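Local coordinates for protein 3'-5' exonuclease crn-4 (Caenorhabditis elegans, PDB 3CG7) that degrades RNA and DNA as a 3'-5' exonuclease that works as a homodimer and takes part in the breakdown of DNA during apoptosis, at residues 34-39 / 299-304. Sequence-based numbering, arbitrary orientation.
Sequences NQDYPC and IHFAKI
Asp-36 reaches the first turn of helix 300-305 with its carboxylate, which receives the N-H groups of His-300 and Phe-301; Ile-299 is at the N-cap position, and this acid, distant in sequence, takes the N-H groups of the next two residues. Asp-36 belongs to the loop between strands 20-28 and 41-50 of the RNase H-like exonuclease fold, and the contact ties the C-terminal tail to that fold.

Two hydrogen bonds make the grip. His-300 N gives to Asp-36 OD2 at 2.9 Å, through the syn lone pair, and Phe-301 N gives to Asp-36 OD1 at 2.8 Å, also on the syn side and 16° out of the carboxylate plane. Asp-36 holds its CG anti to its own main-chain nitrogen (chi1 -172°), which carries the carboxylate out to the helix. On the loop side, Asp-36 N donates to Asn-34 OD1 in an Asx turn. Arg-236 forms a salt bridge with OD2 of Asp-36, so charge and helix end probably both favour the anion. Replaced by alanine, the position would lose its carboxylate, and the N-H groups of His-300 and Phe-301 would probably be left without this acceptor and Arg-236 without this counter-charge.

The His-300 ring passes Pro-38 obliquely, NE2 4.0 Å from Pro-38 CD, while its nitrogens bond to Asp-90 and Thr-73 of the second subunit, bringing the contact into the dimer interface. Phe-301 stacks on Phe-246, and the edge of its ring faces the carboxylate, CD1 lying 3.2 Å from Asp-36 OD1.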
loop_
_atom_site.group_PDB
_atom_site.type_symbol
_atom_site.label_atom_id
_atom_site.label_comp_id
_atom_site.label_asym_id
_atom_site.label_seq_id
_atom_site.Cartn_x
_atom_site.Cartn_y
_atom_site.Cartn_z
ATOM N N ASN A 34 -2.096 -9.295 6.648
ATOM C CA ASN A 34 -0.892 -8.764 7.270
ATOM C C ASN A 34 -1.196 -7.769 8.378
ATOM O O ASN A 34 -1.775 -6.701 8.152
ATOM C CB ASN A 34 0.031 -8.113 6.240
ATOM C CG ASN A 34 1.299 -7.567 6.867
ATOM O OD1 ASN A 34 1.864 -8.174 7.789
ATOM N ND2 ASN A 34 1.752 -6.418 6.382
ATOM N N GLN A 35 -0.756 -8.117 9.574
ATOM C CA GLN A 35 -1.028 -7.314 10.745
ATOM C C GLN A 35 0.131 -6.370 11.087
ATOM O O GLN A 35 -0.006 -5.510 11.954
ATOM C CB GLN A 35 -1.358 -8.238 11.911
ATOM C CG GLN A 35 -2.386 -7.680 12.858
ATOM C CD GLN A 35 -3.791 -7.695 12.310
ATOM O OE1 GLN A 35 -4.600 -6.844 12.671
ATOM N NE2 GLN A 35 -4.098 -8.664 11.446
ATOM N N ASP A 36 1.267 -6.536 10.407
ATOM C CA ASP A 36 2.413 -5.638 10.578
ATOM C C ASP A 36 2.244 -4.522 9.558
ATOM O O ASP A 36 2.949 -4.455 8.542
ATOM C CB ASP A 36 3.742 -6.388 10.396
ATOM C CG ASP A 36 4.971 -5.537 10.756
ATOM O OD1 ASP A 36 4.817 -4.350 11.119
ATOM O OD2 ASP A 36 6.107 -6.064 10.664
ATOM N N TYR A 37 1.279 -3.656 9.844
ATOM C CA TYR A 37 0.784 -2.698 8.880
ATOM C C TYR A 37 0.653 -1.317 9.505
ATOM O O TYR A 37 0.094 -1.174 10.589
ATOM C CB TYR A 37 -0.559 -3.170 8.325
ATOM C CG TYR A 37 -0.974 -2.446 7.063
ATOM C CD1 TYR A 37 -0.646 -2.958 5.798
ATOM C CD2 TYR A 37 -1.685 -1.243 7.126
ATOM C CE1 TYR A 37 -1.013 -2.299 4.644
ATOM C CE2 TYR A 37 -2.056 -0.569 5.962
ATOM C CZ TYR A 37 -1.722 -1.103 4.725
ATOM O OH TYR A 37 -2.099 -0.434 3.574
ATOM N N PRO A 38 1.163 -0.286 8.817
ATOM C CA PRO A 38 1.074 1.054 9.352
ATOM C C PRO A 38 -0.291 1.674 9.037
ATOM O O PRO A 38 -0.408 2.490 8.121
ATOM C CB PRO A 38 2.186 1.791 8.608
ATOM C CG PRO A 38 2.312 1.097 7.314
ATOM C CD PRO A 38 1.818 -0.310 7.497
ATOM N N CYS A 39 -1.312 1.272 9.789
ATOM C CA CYS A 39 -2.676 1.775 9.593
ATOM C C CYS A 39 -2.747 3.289 9.566
ATOM O O CYS A 39 -2.232 3.948 10.460
ATOM C CB CYS A 39 -3.612 1.221 10.660
ATOM S SG CYS A 39 -3.801 -0.564 10.507
ATOM N N ILE A 299 10.139 -5.047 13.102
ATOM C CA ILE A 299 8.723 -4.680 13.172
ATOM C C ILE A 299 8.499 -3.529 12.209
ATOM O O ILE A 299 8.896 -2.391 12.485
ATOM C CB ILE A 299 8.286 -4.228 14.603
ATOM C CG1 ILE A 299 8.787 -5.183 15.709
ATOM C CG2 ILE A 299 6.774 -4.005 14.661
ATOM C CD1 ILE A 299 8.318 -6.620 15.613
ATOM N N HIS A 300 7.874 -3.825 11.074
ATOM C CA HIS A 300 7.702 -2.821 10.026
ATOM C C HIS A 300 6.956 -1.567 10.507
ATOM O O HIS A 300 7.435 -0.454 10.291
ATOM C CB HIS A 300 7.039 -3.421 8.782
ATOM C CG HIS A 300 6.613 -2.397 7.776
ATOM N ND1 HIS A 300 7.489 -1.488 7.221
ATOM C CD2 HIS A 300 5.401 -2.136 7.226
ATOM C CE1 HIS A 300 6.837 -0.710 6.376
ATOM N NE2 HIS A 300 5.570 -1.086 6.356
ATOM N N PHE A 301 5.815 -1.736 11.179
ATOM C CA PHE A 301 5.034 -0.561 11.597
ATOM C C PHE A 301 5.775 0.327 12.601
ATOM O O PHE A 301 5.656 1.559 12.558
ATOM C CB PHE A 301 3.597 -0.915 12.031
ATOM C CG PHE A 301 3.483 -1.493 13.409
ATOM C CD1 PHE A 301 3.396 -2.861 13.590
ATOM C CD2 PHE A 301 3.432 -0.665 14.525
ATOM C CE1 PHE A 301 3.282 -3.401 14.860
ATOM C CE2 PHE A 301 3.324 -1.192 15.791
ATOM C CZ PHE A 301 3.245 -2.568 15.964
ATOM N N ALA A 302 6.573 -0.299 13.469
ATOM C CA ALA A 302 7.412 0.450 14.409
ATOM C C ALA A 302 8.535 1.196 13.693
ATOM O O ALA A 302 8.886 2.315 14.078
ATOM C CB ALA A 302 7.972 -0.464 15.502
ATOM N N LYS A 303 9.085 0.600 12.638
ATOM C CA LYS A 303 10.145 1.284 11.901
ATOM C C LYS A 303 9.690 2.508 11.089
ATOM O O LYS A 303 10.258 3.578 11.281
ATOM C CB LYS A 303 11.005 0.320 11.070
ATOM C CG LYS A 303 12.500 0.577 11.285
ATOM C CD LYS A 303 13.385 -0.263 10.379
ATOM C CE LYS A 303 13.752 0.497 9.099
ATOM N NZ LYS A 303 14.722 -0.278 8.293
ATOM N N ILE A 304 8.677 2.384 10.217
ATOM C CA ILE A 304 8.224 3.569 9.433
ATOM C C ILE A 304 7.667 4.697 10.290
ATOM O O ILE A 304 7.752 5.862 9.908
ATOM C CB ILE A 304 7.175 3.288 8.295
ATOM C CG1 ILE A 304 6.484 1.948 8.471
ATOM C CG2 ILE A 304 7.773 3.447 6.903
ATOM C CD1 ILE A 304 5.284 2.066 9.297
#